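Long-range contact in effector protein hopAB2 (Pseudomonas syringae pv. tomato, PDB 3HGL), which is recognised by the tomato Pto resistance protein to trigger host immunity and, in susceptible plants, acts as a virulence factor suppressing programmed cell death: residues Q15-M29 with A40-H52. Sequence-based numbering, arbitrary orientation.
Sequences QLVSEGADISHTRNM and AFSRVEQNIFRQH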
ATOM      1  N   GLN A  15      10.017   0.034  -2.781  1.00 27.01           N
ATOM      2  CA  GLN A  15      10.303   0.971  -1.701  1.00 27.19           C
ATOM      3  C   GLN A  15      10.040   0.329  -0.337  1.00 27.18           C
ATOM      4  O   GLN A  15      10.856   0.448   0.578  1.00 27.61           O
ATOM      5  CB  GLN A  15       9.452   2.238  -1.856  1.00 26.65           C
ATOM      6  CG  GLN A  15       9.725   3.301  -0.795  1.00 27.98           C
ATOM      7  CD  GLN A  15       9.002   4.609  -1.069  1.00 28.81           C
ATOM      8  OE1 GLN A  15       8.155   4.689  -1.959  1.00 29.19           O
ATOM      9  NE2 GLN A  15       9.329   5.642  -0.293  1.00 29.22           N
ATOM     10  N   LEU A  16       8.904  -0.351  -0.205  1.00 27.34           N
ATOM     11  CA  LEU A  16       8.559  -1.008   1.054  1.00 28.04           C
ATOM     12  C   LEU A  16       9.630  -2.018   1.455  1.00 28.82           C
ATOM     13  O   LEU A  16      10.124  -1.998   2.582  1.00 30.94           O
ATOM     14  CB  LEU A  16       7.208  -1.719   0.926  1.00 25.25           C
ATOM     15  CG  LEU A  16       5.993  -0.782   0.909  1.00 26.17           C
ATOM     16  CD1 LEU A  16       4.769  -1.521   0.388  1.00 23.02           C
ATOM     17  CD2 LEU A  16       5.753  -0.240   2.320  1.00 26.51           C
ATOM     18  N   VAL A  17       9.977  -2.902   0.527  1.00 31.10           N
ATOM     19  CA  VAL A  17      10.984  -3.922   0.778  1.00 32.89           C
ATOM     20  C   VAL A  17      12.311  -3.271   1.156  1.00 33.62           C
ATOM     21  O   VAL A  17      12.925  -3.625   2.161  1.00 33.16           O
ATOM     22  CB  VAL A  17      11.192  -4.817  -0.469  1.00 34.07           C
ATOM     23  CG1 VAL A  17      12.282  -5.849  -0.203  1.00 37.29           C
ATOM     24  CG2 VAL A  17       9.883  -5.512  -0.835  1.00 35.49           C
ATOM     25  N   SER A  18      12.740  -2.303   0.354  1.00 33.63           N
ATOM     26  CA  SER A  18      13.997  -1.608   0.602  1.00 35.23           C
ATOM     27  C   SER A  18      14.049  -0.973   1.989  1.00 35.00           C
ATOM     28  O   SER A  18      15.088  -0.986   2.646  1.00 34.59           O
ATOM     29  CB  SER A  18      14.219  -0.531  -0.465  1.00 35.76           C
ATOM     30  OG  SER A  18      15.420   0.180  -0.224  1.00 39.62           O
ATOM     31  N   GLU A  19      12.927  -0.426   2.443  1.00 34.14           N
ATOM     32  CA  GLU A  19      12.904   0.214   3.749  1.00 33.48           C
ATOM     33  C   GLU A  19      12.675  -0.738   4.926  1.00 32.78           C
ATOM     34  O   GLU A  19      12.514  -0.303   6.067  1.00 33.75           O
ATOM     35  CB  GLU A  19      11.884   1.361   3.743  1.00 33.47           C
ATOM     36  CG  GLU A  19      12.352   2.517   2.863  1.00 34.40           C
ATOM     37  CD  GLU A  19      11.477   3.744   2.949  1.00 35.53           C
ATOM     38  OE1 GLU A  19      11.091   4.121   4.075  1.00 35.05           O
ATOM     39  OE2 GLU A  19      11.187   4.344   1.891  1.00 36.64           O
ATOM     40  N   GLY A  20      12.680  -2.037   4.647  1.00 33.15           N
ATOM     41  CA  GLY A  20      12.512  -3.021   5.704  1.00 33.51           C
ATOM     42  C   GLY A  20      11.100  -3.266   6.203  1.00 34.42           C
ATOM     43  O   GLY A  20      10.914  -3.772   7.310  1.00 35.39           O
ATOM     44  N   ALA A  21      10.098  -2.915   5.404  1.00 32.08           N
ATOM     45  CA  ALA A  21       8.715  -3.134   5.817  1.00 31.71           C
ATOM     46  C   ALA A  21       8.351  -4.605   5.653  1.00 31.58           C
ATOM     47  O   ALA A  21       8.903  -5.299   4.799  1.00 32.00           O
ATOM     48  CB  ALA A  21       7.773  -2.266   4.980  1.00 31.63           C
ATOM     49  N   ASP A  22       7.437  -5.087   6.489  1.00 30.48           N
ATOM     50  CA  ASP A  22       6.971  -6.469   6.404  1.00 29.04           C
ATOM     51  C   ASP A  22       5.765  -6.418   5.462  1.00 28.16           C
ATOM     52  O   ASP A  22       4.647  -6.115   5.887  1.00 26.11           O
ATOM     53  CB  ASP A  22       6.557  -6.962   7.795  1.00 30.14           C
ATOM     54  CG  ASP A  22       5.771  -8.259   7.752  1.00 31.72           C
ATOM     55  OD1 ASP A  22       5.793  -8.948   6.711  1.00 30.52           O
ATOM     56  OD2 ASP A  22       5.136  -8.599   8.775  1.00 35.62           O
ATOM     57  N   ILE A  23       5.987  -6.706   4.182  1.00 27.02           N
ATOM     58  CA  ILE A  23       4.895  -6.615   3.222  1.00 27.00           C
ATOM     59  C   ILE A  23       3.706  -7.538   3.452  1.00 26.14           C
ATOM     60  O   ILE A  23       2.632  -7.303   2.893  1.00 24.28           O
ATOM     61  CB  ILE A  23       5.402  -6.743   1.757  1.00 29.91           C
ATOM     62  CG1 ILE A  23       6.200  -8.028   1.566  1.00 31.25           C
ATOM     63  CG2 ILE A  23       6.258  -5.533   1.408  1.00 30.14           C
ATOM     64  CD1 ILE A  23       6.539  -8.298   0.103  1.00 33.25           C
ATOM     65  N   SER A  24       3.872  -8.581   4.264  1.00 26.08           N
ATOM     66  CA  SER A  24       2.734  -9.454   4.548  1.00 26.47           C
ATOM     67  C   SER A  24       1.810  -8.610   5.433  1.00 25.06           C
ATOM     68  O   SER A  24       0.587  -8.658   5.305  1.00 26.00           O
ATOM     69  CB  SER A  24       3.170 -10.743   5.278  1.00 26.09           C
ATOM     70  OG  SER A  24       3.636 -10.488   6.598  1.00 27.43           O
ATOM     71  N   HIS A  25       2.413  -7.817   6.313  1.00 25.81           N
ATOM     72  CA  HIS A  25       1.647  -6.934   7.190  1.00 24.34           C
ATOM     73  C   HIS A  25       1.050  -5.792   6.361  1.00 23.40           C
ATOM     74  O   HIS A  25      -0.084  -5.372   6.582  1.00 22.25           O
ATOM     75  CB  HIS A  25       2.546  -6.365   8.300  1.00 23.83           C
ATOM     76  CG  HIS A  25       1.882  -5.319   9.147  1.00 25.21           C
ATOM     77  ND1 HIS A  25       1.908  -3.977   8.832  1.00 24.92           N
ATOM     78  CD2 HIS A  25       1.153  -5.423  10.284  1.00 25.65           C
ATOM     79  CE1 HIS A  25       1.226  -3.298   9.736  1.00 25.02           C
ATOM     80  NE2 HIS A  25       0.756  -4.151  10.629  1.00 26.38           N
ATOM     81  N   THR A  26       1.812  -5.298   5.391  1.00 24.05           N
ATOM     82  CA  THR A  26       1.318  -4.210   4.556  1.00 23.55           C
ATOM     83  C   THR A  26       0.085  -4.673   3.784  1.00 23.16           C
ATOM     84  O   THR A  26      -0.861  -3.909   3.611  1.00 21.54           O
ATOM     85  CB  THR A  26       2.397  -3.720   3.573  1.00 23.99           C
ATOM     86  OG1 THR A  26       3.606  -3.474   4.298  1.00 24.00           O
ATOM     87  CG2 THR A  26       1.953  -2.421   2.891  1.00 22.13           C
ATOM     88  N   ARG A  27       0.088  -5.924   3.325  1.00 23.21           N
ATOM     89  CA  ARG A  27      -1.067  -6.446   2.595  1.00 23.77           C
ATOM     90  C   ARG A  27      -2.310  -6.403   3.481  1.00 23.99           C
ATOM     91  O   ARG A  27      -3.391  -6.031   3.025  1.00 23.18           O
ATOM     92  CB  ARG A  27      -0.839  -7.895   2.144  1.00 24.60           C
ATOM     93  CG  ARG A  27       0.191  -8.084   1.039  1.00 27.92           C
ATOM     94  CD  ARG A  27       0.137  -9.527   0.515  1.00 26.81           C
ATOM     95  NE  ARG A  27      -1.158  -9.821  -0.092  1.00 28.65           N
ATOM     96  CZ  ARG A  27      -1.688 -11.039  -0.173  1.00 31.15           C
ATOM     97  NH1 ARG A  27      -1.033 -12.079   0.318  1.00 30.77           N
ATOM     98  NH2 ARG A  27      -2.873 -11.220  -0.743  1.00 31.26           N
ATOM     99  N   ASN A  28      -2.160  -6.799   4.743  1.00 26.12           N
ATOM    100  CA  ASN A  28      -3.291  -6.791   5.677  1.00 27.35           C
ATOM    101  C   ASN A  28      -3.834  -5.395   5.885  1.00 27.63           C
ATOM    102  O   ASN A  28      -5.049  -5.182   5.879  1.00 26.40           O
ATOM    103  CB  ASN A  28      -2.893  -7.333   7.048  1.00 31.67           C
ATOM    104  CG  ASN A  28      -2.478  -8.773   7.008  1.00 33.45           C
ATOM    105  OD1 ASN A  28      -2.933  -9.535   6.161  1.00 34.76           O
ATOM    106  ND2 ASN A  28      -1.615  -9.168   7.943  1.00 36.34           N
HETATM  107  N   MSE A  29      -2.935  -4.440   6.099  1.00 28.17           N
HETATM  108  CA  MSE A  29      -3.359  -3.064   6.328  1.00 29.17           C
HETATM  109  C   MSE A  29      -4.011  -2.460   5.097  1.00 26.72           C
HETATM  110  O   MSE A  29      -5.014  -1.755   5.213  1.00 24.53           O
HETATM  111  CB  MSE A  29      -2.173  -2.197   6.757  1.00 33.07           C
HETATM  112  CG  MSE A  29      -1.738  -2.385   8.199  1.00 42.05           C
HETATM  113 SE   MSE A  29      -3.198  -2.139   9.440  1.00 53.28          SE
HETATM  114  CE  MSE A  29      -3.677  -3.998   9.614  1.00 52.42           C
ATOM    115  N   ALA A  40      -3.870   0.810  11.071  1.00 30.43           N
ATOM    116  CA  ALA A  40      -2.746   1.200  11.908  1.00 29.14           C
ATOM    117  C   ALA A  40      -1.437   0.830  11.209  1.00 28.56           C
ATOM    118  O   ALA A  40      -0.730  -0.101  11.609  1.00 25.75           O
ATOM    119  CB  ALA A  40      -2.837   0.528  13.276  1.00 31.10           C
ATOM    120  N   PHE A  41      -1.131   1.561  10.140  1.00 27.69           N
ATOM    121  CA  PHE A  41       0.100   1.340   9.391  1.00 29.19           C
ATOM    122  C   PHE A  41       1.280   1.619  10.306  1.00 29.65           C
ATOM    123  O   PHE A  41       1.208   2.495  11.169  1.00 30.15           O
ATOM    124  CB  PHE A  41       0.168   2.287   8.188  1.00 29.65           C
ATOM    125  CG  PHE A  41      -0.767   1.919   7.078  1.00 32.43           C
ATOM    126  CD1 PHE A  41      -0.475   0.851   6.230  1.00 34.58           C
ATOM    127  CD2 PHE A  41      -1.954   2.615   6.896  1.00 33.69           C
ATOM    128  CE1 PHE A  41      -1.359   0.481   5.216  1.00 35.16           C
ATOM    129  CE2 PHE A  41      -2.846   2.253   5.885  1.00 35.74           C
ATOM    130  CZ  PHE A  41      -2.547   1.182   5.043  1.00 35.97           C
ATOM    131  N   SER A  42       2.363   0.875  10.125  1.00 30.23           N
ATOM    132  CA  SER A  42       3.554   1.095  10.937  1.00 31.93           C
ATOM    133  C   SER A  42       4.116   2.467  10.559  1.00 33.49           C
ATOM    134  O   SER A  42       3.677   3.080   9.580  1.00 31.33           O
ATOM    135  CB  SER A  42       4.600   0.023  10.642  1.00 32.28           C
ATOM    136  OG  SER A  42       5.110   0.182   9.328  1.00 33.73           O
ATOM    137  N   ARG A  43       5.088   2.952  11.325  1.00 34.16           N
ATOM    138  CA  ARG A  43       5.676   4.246  11.016  1.00 36.39           C
ATOM    139  C   ARG A  43       6.281   4.235   9.613  1.00 33.86           C
ATOM    140  O   ARG A  43       6.103   5.178   8.847  1.00 33.07           O
ATOM    141  CB  ARG A  43       6.748   4.609  12.048  1.00 40.79           C
ATOM    142  CG  ARG A  43       6.188   4.841  13.444  1.00 47.95           C
ATOM    143  CD  ARG A  43       7.231   5.452  14.367  1.00 53.62           C
ATOM    144  NE  ARG A  43       6.658   5.804  15.663  1.00 58.03           N
ATOM    145  CZ  ARG A  43       7.333   6.399  16.642  1.00 61.04           C
ATOM    146  NH1 ARG A  43       8.611   6.712  16.475  1.00 62.16           N
ATOM    147  NH2 ARG A  43       6.728   6.681  17.790  1.00 62.46           N
ATOM    148  N   VAL A  44       6.987   3.162   9.278  1.00 32.96           N
ATOM    149  CA  VAL A  44       7.601   3.046   7.959  1.00 33.26           C
ATOM    150  C   VAL A  44       6.540   3.034   6.852  1.00 31.53           C
ATOM    151  O   VAL A  44       6.654   3.770   5.869  1.00 31.03           O
ATOM    152  CB  VAL A  44       8.465   1.768   7.858  1.00 33.70           C
ATOM    153  CG1 VAL A  44       8.908   1.543   6.420  1.00 34.21           C
ATOM    154  CG2 VAL A  44       9.690   1.903   8.756  1.00 35.83           C
ATOM    155  N   GLU A  45       5.510   2.205   7.017  1.00 29.11           N
ATOM    156  CA  GLU A  45       4.445   2.113   6.020  1.00 29.41           C
ATOM    157  C   GLU A  45       3.721   3.442   5.849  1.00 29.50           C
ATOM    158  O   GLU A  45       3.480   3.893   4.729  1.00 28.31           O
ATOM    159  CB  GLU A  45       3.424   1.035   6.412  1.00 27.33           C
ATOM    160  CG  GLU A  45       4.015  -0.362   6.567  1.00 28.14           C
ATOM    161  CD  GLU A  45       3.038  -1.366   7.164  1.00 28.36           C
ATOM    162  OE1 GLU A  45       2.215  -0.963   8.011  1.00 25.99           O
ATOM    163  OE2 GLU A  45       3.109  -2.560   6.799  1.00 26.71           O
ATOM    164  N   GLN A  46       3.368   4.066   6.968  1.00 30.16           N
ATOM    165  CA  GLN A  46       2.655   5.330   6.920  1.00 31.85           C
ATOM    166  C   GLN A  46       3.464   6.379   6.171  1.00 30.93           C
ATOM    167  O   GLN A  46       2.934   7.074   5.312  1.00 30.28           O
ATOM    168  CB  GLN A  46       2.346   5.822   8.336  1.00 34.61           C
ATOM    169  CG  GLN A  46       1.489   7.072   8.369  1.00 40.83           C
ATOM    170  CD  GLN A  46       1.042   7.429   9.769  1.00 45.55           C
ATOM    171  OE1 GLN A  46       1.863   7.699  10.647  1.00 48.42           O
ATOM    172  NE2 GLN A  46      -0.270   7.430   9.989  1.00 48.77           N
ATOM    173  N   ASN A  47       4.747   6.485   6.500  1.00 30.16           N
ATOM    174  CA  ASN A  47       5.625   7.454   5.846  1.00 31.32           C
ATOM    175  C   ASN A  47       5.656   7.214   4.335  1.00 30.28           C
ATOM    176  O   ASN A  47       5.584   8.156   3.539  1.00 29.51           O
ATOM    177  CB  ASN A  47       7.040   7.352   6.426  1.00 32.88           C
ATOM    178  CG  ASN A  47       7.996   8.366   5.817  1.00 35.91           C
ATOM    179  OD1 ASN A  47       8.981   8.000   5.175  1.00 36.09           O
ATOM    180  ND2 ASN A  47       7.708   9.645   6.018  1.00 33.49           N
ATOM    181  N   ILE A  48       5.742   5.946   3.946  1.00 27.47           N
ATOM    182  CA  ILE A  48       5.776   5.589   2.532  1.00 27.08           C
ATOM    183  C   ILE A  48       4.445   5.864   1.831  1.00 27.42           C
ATOM    184  O   ILE A  48       4.408   6.530   0.799  1.00 26.58           O
ATOM    185  CB  ILE A  48       6.152   4.102   2.348  1.00 26.89           C
ATOM    186  CG1 ILE A  48       7.605   3.888   2.786  1.00 26.04           C
ATOM    187  CG2 ILE A  48       5.948   3.679   0.889  1.00 26.77           C
ATOM    188  CD1 ILE A  48       8.066   2.443   2.753  1.00 28.01           C
ATOM    189  N   PHE A  49       3.351   5.363   2.394  1.00 27.98           N
ATOM    190  CA  PHE A  49       2.038   5.573   1.791  1.00 29.42           C
ATOM    191  C   PHE A  49       1.651   7.045   1.638  1.00 30.88           C
ATOM    192  O   PHE A  49       0.957   7.408   0.685  1.00 29.89           O
ATOM    193  CB  PHE A  49       0.965   4.815   2.585  1.00 30.26           C
ATOM    194  CG  PHE A  49       0.892   3.346   2.245  1.00 32.33           C
ATOM    195  CD1 PHE A  49      -0.212   2.829   1.573  1.00 34.15           C
ATOM    196  CD2 PHE A  49       1.937   2.487   2.573  1.00 36.23           C
ATOM    197  CE1 PHE A  49      -0.277   1.480   1.230  1.00 35.91           C
ATOM    198  CE2 PHE A  49       1.887   1.130   2.234  1.00 37.20           C
ATOM    199  CZ  PHE A  49       0.777   0.626   1.561  1.00 34.95           C
ATOM    200  N   ARG A  50       2.092   7.899   2.556  1.00 30.93           N
ATOM    201  CA  ARG A  50       1.762   9.316   2.436  1.00 32.72           C
ATOM    202  C   ARG A  50       2.381   9.932   1.182  1.00 30.74           C
ATOM    203  O   ARG A  50       1.844  10.889   0.629  1.00 31.23           O
ATOM    204  CB  ARG A  50       2.199  10.082   3.688  1.00 35.84           C
ATOM    205  CG  ARG A  50       1.177   9.973   4.814  1.00 42.26           C
ATOM    206  CD  ARG A  50       1.599  10.714   6.076  1.00 48.21           C
ATOM    207  NE  ARG A  50       0.523  10.718   7.068  1.00 52.50           N
ATOM    208  CZ  ARG A  50       0.650  11.159   8.315  1.00 54.68           C
ATOM    209  NH1 ARG A  50       1.813  11.635   8.739  1.00 56.48           N
ATOM    210  NH2 ARG A  50      -0.389  11.122   9.140  1.00 55.66           N
ATOM    211  N   GLN A  51       3.500   9.373   0.730  1.00 29.23           N
ATOM    212  CA  GLN A  51       4.175   9.862  -0.474  1.00 30.52           C
ATOM    213  C   GLN A  51       3.409   9.494  -1.749  1.00 29.46           C
ATOM    214  O   GLN A  51       3.489  10.196  -2.762  1.00 30.51           O
ATOM    215  CB  GLN A  51       5.578   9.256  -0.574  1.00 29.28           C
ATOM    216  CG  GLN A  51       6.556   9.724   0.479  1.00 28.48           C
ATOM    217  CD  GLN A  51       7.826   8.889   0.506  1.00 30.24           C
ATOM    218  OE1 GLN A  51       8.125   8.151  -0.439  1.00 30.25           O
ATOM    219  NE2 GLN A  51       8.586   9.009   1.589  1.00 28.95           N
ATOM    220  N   HIS A  52       2.668   8.392  -1.686  1.00 28.52           N
ATOM    221  CA  HIS A  52       1.926   7.872  -2.835  1.00 28.39           C
ATOM    222  C   HIS A  52       0.417   8.101  -2.814  1.00 29.34           C
ATOM    223  O   HIS A  52      -0.238   8.028  -3.849  1.00 29.76           O
ATOM    224  CB  HIS A  52       2.237   6.379  -2.964  1.00 26.47           C
ATOM    225  CG  HIS A  52       3.700   6.094  -3.112  1.00 24.58           C
ATOM    226  ND1 HIS A  52       4.374   6.283  -4.297  1.00 24.89           N
ATOM    227  CD2 HIS A  52       4.632   5.713  -2.206  1.00 24.97           C
ATOM    228  CE1 HIS A  52       5.659   6.035  -4.117  1.00 26.25           C
ATOM    229  NE2 HIS A  52       5.843   5.689  -2.856  1.00 25.96           N
TER
HETATM  230  O   HOH W   1      11.178   7.071   1.873  1.00 34.02           O
HETATM  231  O   HOH W   2       9.170   4.981   5.616  1.00 38.93           O
HETATM  232  O   HOH W   3       5.562  -3.635   7.897  1.00 30.53           O
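Glu45, near the start of helix 43-52, reaches across to His25 and Thr26 on helix 23-35; the axes of the 23-29 and 43-52 helical segments lie 62° apart. From CB the chain puts CG beside its own backbone N (chi1 -59°), where CG comes 3.9 Å from Thr26 OG1, and then runs extended, bringing the buried carboxylate to the edge of the imidazole. OE2 accepts a hydrogen bond from His25 ND1 at 2.8 Å, on its syn side and in the ring plane, while Thr26 OG1 donates to the same oxygen from the anti side at 2.7 Å. A water that also accepts from Asp22 N gives OE2 a further hydrogen bond. OE1 turns back to its own segment and accepts from Ser42 N; with Ser42 OG accepting from Glu45 N, this completes a capping box.

Beside this polar group, the selenium of Met29, a selenomethionine here, lies 5.2 Å from the centroid of the Phe41 ring, close to its normal, a distant Met-aromatic contact. The methyl of Thr26 and CD2 of Leu16 meet the edge of Phe49, which Leu71 of helix 66-80 also touches. Ile48 CD1 lies 3.6 Å from Leu16 CD2 and against the carboxylate end of Glu19. Helix 5-18 closes in a Schellman motif at Gly20, and just beyond it Ala21 rests on Val44.

At the far end, Gln15 spends both ends of its amide: OE1 accepts from His52 NE2 (2.7 Å), with the imidazole nearly perpendicular to the amide, and NE2 donates to Gln51 OE1 in a nearly straight bond (173°) and to Glu19 OE2.

Within the Pto-interacting region of the effector, one carboxylate thus both completes the capping box of its own helix and joins that helix to the preceding one; the donors around OE2 would favour a charged Glu45.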